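Local coordinates for putative cytochrome P450 YjiB (Bacillus subtilis subsp. subtilis, PDB 4RM4), which probably acts as a haem-dependent monooxygenase of the cytochrome P450 family, splitting molecular oxygen to insert one of its atoms into organic substrates, at residues A[87-90]-A[91-95]; A[184-187]-A[188-192]. One frame throughout, in Å; residues are numbered along the deposited sequence.

Both contacts are short helical stretches whose side chains meet one turn apart, but they lie on different helices: contact 1 on helix 88-96, contact 2 on helix 177-204. Their centres are about 24 Å apart and their nearest atoms about 14 Å. Each is partly buried, with one face turned inward and polar residues on the outside. In contact 1 the inward face holds a histidine and an arginine that bind a haem propionate, so its chemistry is that of an anion site. Contact 2 lies away from the haem, the side chain of E188 being about 13 Å from it; its inward residues are a cysteine and a leucine packed against neighbouring helices, while its arginine and glutamate are bridged by one water, through a weak bond on the arginine side.

Contact 1. Residues A[87-90]-A[91-95]; sequences PKHT and KIRSV. With HEM (protoporphyrin IX containing Fe), chain B.
H89 and R93, one helical turn apart, run side by side and converge on a single oxygen of the haem. H89 NE2 donates to HEM O1D at 2.6 Å in a nearly straight bond (171°), the oxygen lying at the ring's edge near its plane. R93 NH1 gives the same oxygen a second, more bent bond of 2.9 Å, also at the edge of the guanidinium. The two flat groups are turned 66° apart, so they reach the propionate without stacking on each other. H89 CG is anti to its backbone N (chi1 171°), which lays one imidazole face against R93 CB, a CH-pi contact with R93 CB 4.0 Å from the H89 ring centroid; the bend of R93 at chi2 then carries the guanidinium on to the propionate. This H-x-x-x-R pair belongs to the C helix of the P450 fold, where imidazole and guanidinium suit a site built for a carboxylate. H347 ND1 and R291 NH2 also hydrogen-bond to the haem, and R93 NH1 also bonds to F348 O, next to C349, the probable axial ligand of the iron. The backbone is snug here too, R93 N donating a hydrogen bond of 2.8 Å to H89 O. It is slacker at the helix start, after the cis-peptide-linked P87: the bond from I92 N to K88 O is long and weak at 3.4 Å. I92 is buried against I81 and M84, an apolar branched chain suited to that side. Toward solvent, K88 NZ and K91 NZ come within 4.5 Å of each other around E228, which forms a salt bridge with K91 and a long, weak ion pair with K88. S94, exposed and short, turns OG back to K91 O at 3.2 Å, a bond reaching the carbonyl from above its plane.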
ATOM      1  N   PRO A  87      13.194  19.842  -6.609  1.00 26.77           N
ATOM      2  CA  PRO A  87      14.342  18.930  -6.639  1.00 28.32           C
ATOM      3  C   PRO A  87      14.572  18.164  -5.326  1.00 23.37           C
ATOM      4  O   PRO A  87      15.347  17.213  -5.328  1.00 26.92           O
ATOM      5  CB  PRO A  87      15.516  19.876  -6.911  1.00 28.80           C
ATOM      6  CG  PRO A  87      15.106  21.153  -6.257  1.00 33.36           C
ATOM      7  CD  PRO A  87      13.606  21.249  -6.449  1.00 28.48           C
ATOM      8  N   LYS A  88      13.924  18.563  -4.236  1.00 24.07           N
ATOM      9  CA  LYS A  88      14.128  17.891  -2.951  1.00 26.26           C
ATOM     10  C   LYS A  88      13.850  16.397  -3.079  1.00 27.21           C
ATOM     11  O   LYS A  88      14.583  15.569  -2.544  1.00 22.24           O
ATOM     12  CB  LYS A  88      13.219  18.484  -1.869  1.00 31.71           C
ATOM     13  CG  LYS A  88      13.787  19.695  -1.155  1.00 41.06           C
ATOM     14  CD  LYS A  88      14.808  19.284  -0.110  1.00 44.89           C
ATOM     15  CE  LYS A  88      14.177  18.425   0.977  1.00 46.16           C
ATOM     16  NZ  LYS A  88      15.140  18.135   2.084  1.00 51.96           N
ATOM     17  N   HIS A  89      12.789  16.058  -3.804  1.00 23.10           N
ATOM     18  CA  HIS A  89      12.385  14.661  -3.933  1.00 18.75           C
ATOM     19  C   HIS A  89      13.435  13.837  -4.662  1.00 19.92           C
ATOM     20  O   HIS A  89      13.734  12.709  -4.278  1.00 20.39           O
ATOM     21  CB  HIS A  89      11.050  14.536  -4.662  1.00 21.24           C
ATOM     22  CG  HIS A  89      10.692  13.123  -5.010  1.00 18.31           C
ATOM     23  ND1 HIS A  89      11.054  12.533  -6.204  1.00 18.80           N
ATOM     24  CD2 HIS A  89      10.006  12.181  -4.318  1.00 16.45           C
ATOM     25  CE1 HIS A  89      10.609  11.288  -6.232  1.00 17.76           C
ATOM     26  NE2 HIS A  89       9.981  11.043  -5.093  1.00 15.45           N
ATOM     27  N   THR A  90      13.980  14.419  -5.720  1.00 20.07           N
ATOM     28  CA  THR A  90      14.963  13.769  -6.556  1.00 22.40           C
ATOM     29  C   THR A  90      16.137  13.301  -5.720  1.00 25.16           C
ATOM     30  O   THR A  90      16.548  12.142  -5.797  1.00 24.39           O
ATOM     31  CB  THR A  90      15.484  14.746  -7.619  1.00 24.32           C
ATOM     32  OG1 THR A  90      14.373  15.380  -8.265  1.00 25.44           O
ATOM     33  CG2 THR A  90      16.344  14.015  -8.649  1.00 29.31           C
ATOM     34  N   LYS A  91      16.663  14.207  -4.905  1.00 23.69           N
ATOM     35  CA  LYS A  91      17.841  13.923  -4.095  1.00 20.90           C
ATOM     36  C   LYS A  91      17.627  12.770  -3.115  1.00 25.74           C
ATOM     37  O   LYS A  91      18.445  11.851  -3.037  1.00 22.43           O
ATOM     38  CB  LYS A  91      18.278  15.175  -3.333  1.00 23.60           C
ATOM     39  CG  LYS A  91      19.518  14.972  -2.497  1.00 29.34           C
ATOM     40  CD  LYS A  91      19.926  16.259  -1.786  1.00 37.26           C
ATOM     41  CE  LYS A  91      18.822  16.748  -0.858  1.00 30.82           C
ATOM     42  NZ  LYS A  91      18.694  15.914   0.373  1.00 38.45           N
ATOM     43  N   ILE A  92      16.528  12.819  -2.367  1.00 22.09           N
ATOM     44  CA  ILE A  92      16.260  11.775  -1.394  1.00 20.65           C
ATOM     45  C   ILE A  92      15.890  10.449  -2.076  1.00 19.13           C
ATOM     46  O   ILE A  92      16.431   9.404  -1.717  1.00 19.07           O
ATOM     47  CB  ILE A  92      15.209  12.217  -0.351  1.00 19.79           C
ATOM     48  CG1 ILE A  92      15.723  13.458   0.394  1.00 21.70           C
ATOM     49  CG2 ILE A  92      14.934  11.097   0.634  1.00 17.05           C
ATOM     50  CD1 ILE A  92      14.690  14.153   1.251  1.00 25.95           C
ATOM     51  N   ARG A  93      15.005  10.491  -3.068  1.00 19.28           N
ATOM     52  CA  ARG A  93      14.594   9.258  -3.753  1.00 18.27           C
ATOM     53  C   ARG A  93      15.813   8.504  -4.274  1.00 17.87           C
ATOM     54  O   ARG A  93      15.914   7.302  -4.107  1.00 15.89           O
ATOM     55  CB  ARG A  93      13.613   9.548  -4.904  1.00 17.85           C
ATOM     56  CG  ARG A  93      13.133   8.314  -5.692  1.00 17.99           C
ATOM     57  CD  ARG A  93      12.382   7.295  -4.809  1.00 14.15           C
ATOM     58  NE  ARG A  93      12.128   6.042  -5.517  1.00 17.46           N
ATOM     59  CZ  ARG A  93      10.927   5.634  -5.926  1.00 19.14           C
ATOM     60  NH1 ARG A  93       9.846   6.357  -5.657  1.00 13.06           N
ATOM     61  NH2 ARG A  93      10.796   4.482  -6.575  1.00 21.09           N
ATOM     62  N   SER A  94      16.756   9.204  -4.891  1.00 20.40           N
ATOM     63  CA  SER A  94      17.894   8.495  -5.474  1.00 18.64           C
ATOM     64  C   SER A  94      18.744   7.792  -4.414  1.00 22.88           C
ATOM     65  O   SER A  94      19.309   6.730  -4.664  1.00 19.69           O
ATOM     66  CB  SER A  94      18.751   9.431  -6.321  1.00 22.57           C
ATOM     67  OG  SER A  94      19.627  10.165  -5.492  1.00 30.24           O
ATOM     68  N   VAL A  95      18.835   8.382  -3.230  1.00 20.03           N
ATOM     69  CA  VAL A  95      19.564   7.761  -2.132  1.00 18.32           C
ATOM     70  C   VAL A  95      18.840   6.517  -1.592  1.00 22.58           C
ATOM     71  O   VAL A  95      19.479   5.495  -1.325  1.00 22.43           O
ATOM     72  CB  VAL A  95      19.818   8.764  -0.984  1.00 23.31           C
ATOM     73  CG1 VAL A  95      20.644   8.114   0.102  1.00 25.96           C
ATOM     74  CG2 VAL A  95      20.523  10.015  -1.514  1.00 29.06           C
TER
HETATM   75  CHA HEM B 401       4.394   5.439  -2.923  1.00 13.97           C
HETATM   76  CHB HEM B 401       0.916   2.097  -3.287  1.00 12.70           C
HETATM   77  CHC HEM B 401       3.427  -0.861  -0.336  1.00 12.72           C
HETATM   78  CHD HEM B 401       6.656   2.670   0.433  1.00 14.60           C
HETATM   79  C1A HEM B 401       3.248   4.780  -3.318  1.00 15.73           C
HETATM   80  C2A HEM B 401       2.291   5.232  -4.308  1.00 14.99           C
HETATM   81  C3A HEM B 401       1.331   4.310  -4.410  1.00 14.61           C
HETATM   82  C4A HEM B 401       1.649   3.234  -3.502  1.00 12.19           C
HETATM   83  CMA HEM B 401       0.085   4.367  -5.339  1.00 14.35           C
HETATM   84  CAA HEM B 401       2.366   6.548  -5.123  1.00 15.35           C
HETATM   85  CBA HEM B 401       1.884   7.722  -4.292  1.00 14.92           C
HETATM   86  CGA HEM B 401       1.669   8.954  -5.142  1.00 17.03           C
HETATM   87  O1A HEM B 401       1.191   9.963  -4.563  1.00 17.48           O
HETATM   88  O2A HEM B 401       1.964   8.927  -6.364  1.00 14.94           O
HETATM   89  C1B HEM B 401       1.327   1.014  -2.550  1.00 13.19           C
HETATM   90  C2B HEM B 401       0.669  -0.279  -2.532  1.00 11.63           C
HETATM   91  C3B HEM B 401       1.353  -1.080  -1.703  1.00 11.00           C
HETATM   92  C4B HEM B 401       2.483  -0.345  -1.187  1.00 14.32           C
HETATM   93  CMB HEM B 401      -0.607  -0.617  -3.332  1.00 14.46           C
HETATM   94  CAB HEM B 401       1.109  -2.562  -1.337  1.00 14.12           C
HETATM   95  CBB HEM B 401       0.365  -3.342  -2.123  1.00 20.59           C
HETATM   96  C1C HEM B 401       4.531  -0.176   0.099  1.00 16.31           C
HETATM   97  C2C HEM B 401       5.588  -0.702   0.941  1.00 13.19           C
HETATM   98  C3C HEM B 401       6.471   0.284   1.143  1.00 14.14           C
HETATM   99  C4C HEM B 401       6.009   1.450   0.443  1.00 13.03           C
HETATM  100  CMC HEM B 401       5.622  -2.155   1.461  1.00 13.85           C
HETATM  101  CAC HEM B 401       7.782   0.300   1.967  1.00 15.02           C
HETATM  102  CBC HEM B 401       8.132  -0.648   2.843  1.00 17.83           C
HETATM  103  C1D HEM B 401       6.338   3.743  -0.368  1.00 15.43           C
HETATM  104  C2D HEM B 401       7.060   4.983  -0.368  1.00 16.53           C
HETATM  105  C3D HEM B 401       6.363   5.859  -1.417  1.00 13.16           C
HETATM  106  C4D HEM B 401       5.286   5.046  -1.947  1.00 15.66           C
HETATM  107  CMD HEM B 401       8.281   5.332   0.504  1.00 14.74           C
HETATM  108  CAD HEM B 401       6.752   7.300  -1.823  1.00 13.68           C
HETATM  109  CBD HEM B 401       7.717   7.208  -3.008  1.00 16.67           C
HETATM  110  CGD HEM B 401       8.046   8.591  -3.517  1.00 16.03           C
HETATM  111  O1D HEM B 401       9.051   8.721  -4.270  1.00 15.71           O
HETATM  112  O2D HEM B 401       7.315   9.544  -3.141  1.00 16.99           O
HETATM  113  NA  HEM B 401       2.812   3.557  -2.843  1.00 12.22           N
HETATM  114  NB  HEM B 401       2.424   0.929  -1.707  1.00 15.68           N
HETATM  115  NC  HEM B 401       4.814   1.146  -0.187  1.00 18.81           N
HETATM  116  ND  HEM B 401       5.321   3.811  -1.303  1.00 13.15           N
HETATM  117 FE   HEM B 401       3.920   2.316  -1.637  1.00 16.37          FE
HETATM  118  O   HOH W   1       2.350   3.232  -0.012  1.00 24.37           O

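Contact 2. Residues A[184-187]-A[188-192]; sequences RDKC and EEELA
R184 O accepts a hydrogen bond from E188 N at 2.9 Å and K186 O one from E190 N at 3.0 Å, so residues 184-192 form regular alpha-helix within helix 177-204, the G helix of the P450 fold. Of the side chains, C187 and L191 form the buried seam. C187 SG, anti to the backbone N (chi1 173°), lies beside the carbonyl carbon and faces the L191 side chain, whose CD2 is doubtfully placed, too close to C187 O. Both residues also touch W161 of helix 155-165, and L191 reaches T234 of helix 226-257; a small thiol and a branched aliphatic chain fit between such close neighbours. R184 and E188 also pack against helix 226-257. E188 OE1 stands over a face of the guanidinium, 4.2 Å from R184 NE and well out of its plane, so no N-H is aimed at it. Water 2 spans the gap instead: R184 NH2 donates to it weakly at 3.0 Å, and it donates to E188 OE2 at 3.2 Å. E190 OE1 accepts a hydrogen bond from W161 NE1. The charges of R184 and E188 therefore attract at a distance and through one bound water, while R184 NH1 has a weak hydrogen bond to L165 O; this pair is probably a softer restraint than a direct salt bridge, and apolar contact and the W161 bond probably help hold this helix against helix 155-165.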
ATOM      1  N   ARG A 184      -1.286  11.416  17.324  1.00 51.18           N
ATOM      2  CA  ARG A 184      -0.496  11.055  16.157  1.00 53.09           C
ATOM      3  C   ARG A 184       0.885  11.691  16.248  1.00 47.20           C
ATOM      4  O   ARG A 184       1.890  11.051  15.946  1.00 47.54           O
ATOM      5  CB  ARG A 184      -1.197  11.476  14.865  1.00 54.60           C
ATOM      6  CG  ARG A 184      -0.455  11.057  13.608  1.00 52.92           C
ATOM      7  CD  ARG A 184      -1.297  11.245  12.354  1.00 55.28           C
ATOM      8  NE  ARG A 184      -0.557  10.866  11.154  1.00 54.34           N
ATOM      9  CZ  ARG A 184      -0.499   9.630  10.666  1.00 50.53           C
ATOM     10  NH1 ARG A 184      -1.146   8.645  11.272  1.00 50.59           N
ATOM     11  NH2 ARG A 184       0.207   9.378   9.569  1.00 48.46           N
ATOM     12  N   ASP A 185       0.930  12.952  16.666  1.00 48.03           N
ATOM     13  CA  ASP A 185       2.203  13.631  16.876  1.00 46.53           C
ATOM     14  C   ASP A 185       2.982  12.895  17.951  1.00 45.79           C
ATOM     15  O   ASP A 185       4.162  12.596  17.777  1.00 41.75           O
ATOM     16  CB  ASP A 185       1.991  15.097  17.270  1.00 46.87           C
ATOM     17  CG  ASP A 185       1.455  15.937  16.123  1.00 54.82           C
ATOM     18  OD1 ASP A 185       1.540  15.489  14.958  1.00 54.15           O
ATOM     19  OD2 ASP A 185       0.954  17.049  16.383  1.00 54.82           O
ATOM     20  N   LYS A 186       2.302  12.592  19.054  1.00 46.68           N
ATOM     21  CA  LYS A 186       2.892  11.844  20.159  1.00 42.72           C
ATOM     22  C   LYS A 186       3.534  10.561  19.636  1.00 38.62           C
ATOM     23  O   LYS A 186       4.715  10.296  19.870  1.00 37.14           O
ATOM     24  CB  LYS A 186       1.814  11.509  21.192  1.00 47.40           C
ATOM     25  CG  LYS A 186       2.339  11.088  22.552  1.00 48.42           C
ATOM     26  CD  LYS A 186       1.185  10.750  23.493  1.00 54.67           C
ATOM     27  CE  LYS A 186       1.676  10.412  24.894  1.00 55.07           C
ATOM     28  NZ  LYS A 186       0.545  10.069  25.816  1.00 51.56           N
ATOM     29  N   CYS A 187       2.748   9.779  18.908  1.00 38.03           N
ATOM     30  CA  CYS A 187       3.219   8.517  18.357  1.00 41.36           C
ATOM     31  C   CYS A 187       4.428   8.713  17.445  1.00 37.49           C
ATOM     32  O   CYS A 187       5.416   7.991  17.546  1.00 37.28           O
ATOM     33  CB  CYS A 187       2.099   7.821  17.589  1.00 38.14           C
ATOM     34  SG  CYS A 187       2.643   6.359  16.703  1.00 31.83           S
ATOM     35  N   GLU A 188       4.341   9.701  16.562  1.00 36.00           N
ATOM     36  CA  GLU A 188       5.400   9.968  15.597  1.00 39.56           C
ATOM     37  C   GLU A 188       6.676  10.448  16.291  1.00 35.97           C
ATOM     38  O   GLU A 188       7.779  10.113  15.867  1.00 31.73           O
ATOM     39  CB  GLU A 188       4.923  10.988  14.562  1.00 40.46           C
ATOM     40  CG  GLU A 188       5.640  10.919  13.219  1.00 42.60           C
ATOM     41  CD  GLU A 188       4.681  10.966  12.034  1.00 42.39           C
ATOM     42  OE1 GLU A 188       3.546  10.461  12.158  1.00 43.94           O
ATOM     43  OE2 GLU A 188       5.067  11.505  10.973  1.00 48.99           O
ATOM     44  N   GLU A 189       6.525  11.228  17.359  1.00 34.82           N
ATOM     45  CA  GLU A 189       7.673  11.736  18.102  1.00 34.85           C
ATOM     46  C   GLU A 189       8.363  10.596  18.848  1.00 34.11           C
ATOM     47  O   GLU A 189       9.586  10.601  19.026  1.00 31.08           O
ATOM     48  CB  GLU A 189       7.248  12.836  19.084  1.00 40.10           C
ATOM     49  CG  GLU A 189       6.529  14.023  18.441  1.00 43.98           C
ATOM     50  CD  GLU A 189       7.450  14.904  17.614  1.00 53.98           C
ATOM     51  OE1 GLU A 189       8.311  15.594  18.205  1.00 53.60           O
ATOM     52  OE2 GLU A 189       7.310  14.910  16.372  1.00 60.25           O
ATOM     53  N   GLU A 190       7.574   9.616  19.285  1.00 32.90           N
ATOM     54  CA  GLU A 190       8.138   8.428  19.916  1.00 30.06           C
ATOM     55  C   GLU A 190       8.840   7.550  18.882  1.00 31.81           C
ATOM     56  O   GLU A 190       9.871   6.940  19.178  1.00 28.64           O
ATOM     57  CB  GLU A 190       7.068   7.630  20.667  1.00 33.45           C
ATOM     58  CG  GLU A 190       6.605   8.285  21.968  1.00 33.55           C
ATOM     59  CD  GLU A 190       5.466   7.533  22.650  1.00 41.37           C
ATOM     60  OE1 GLU A 190       5.014   6.493  22.120  1.00 38.37           O
ATOM     61  OE2 GLU A 190       5.027   7.985  23.729  1.00 44.87           O
ATOM     62  N   LEU A 191       8.279   7.477  17.674  1.00 27.68           N
ATOM     63  CA  LEU A 191       8.933   6.736  16.593  1.00 27.80           C
ATOM     64  C   LEU A 191      10.258   7.375  16.213  1.00 25.79           C
ATOM     65  O   LEU A 191      11.251   6.684  16.037  1.00 24.71           O
ATOM     66  CB  LEU A 191       8.043   6.634  15.347  1.00 26.94           C
ATOM     67  CG  LEU A 191       7.067   5.461  15.290  1.00 29.06           C
ATOM     68  CD1 LEU A 191       7.801   4.130  15.302  1.00 20.32           C
ATOM     69  CD2 LEU A 191       6.103   5.555  16.445  1.00 37.91           C
ATOM     70  N   ALA A 192      10.253   8.699  16.080  1.00 28.47           N
ATOM     71  CA  ALA A 192      11.452   9.460  15.760  1.00 30.11           C
ATOM     72  C   ALA A 192      12.612   9.159  16.714  1.00 25.26           C
ATOM     73  O   ALA A 192      13.711   8.833  16.268  1.00 26.37           O
ATOM     74  CB  ALA A 192      11.143  10.953  15.753  1.00 26.89           C
TER
HETATM   75  O   HOH W   2       2.966  10.299   8.926  1.00 37.97           O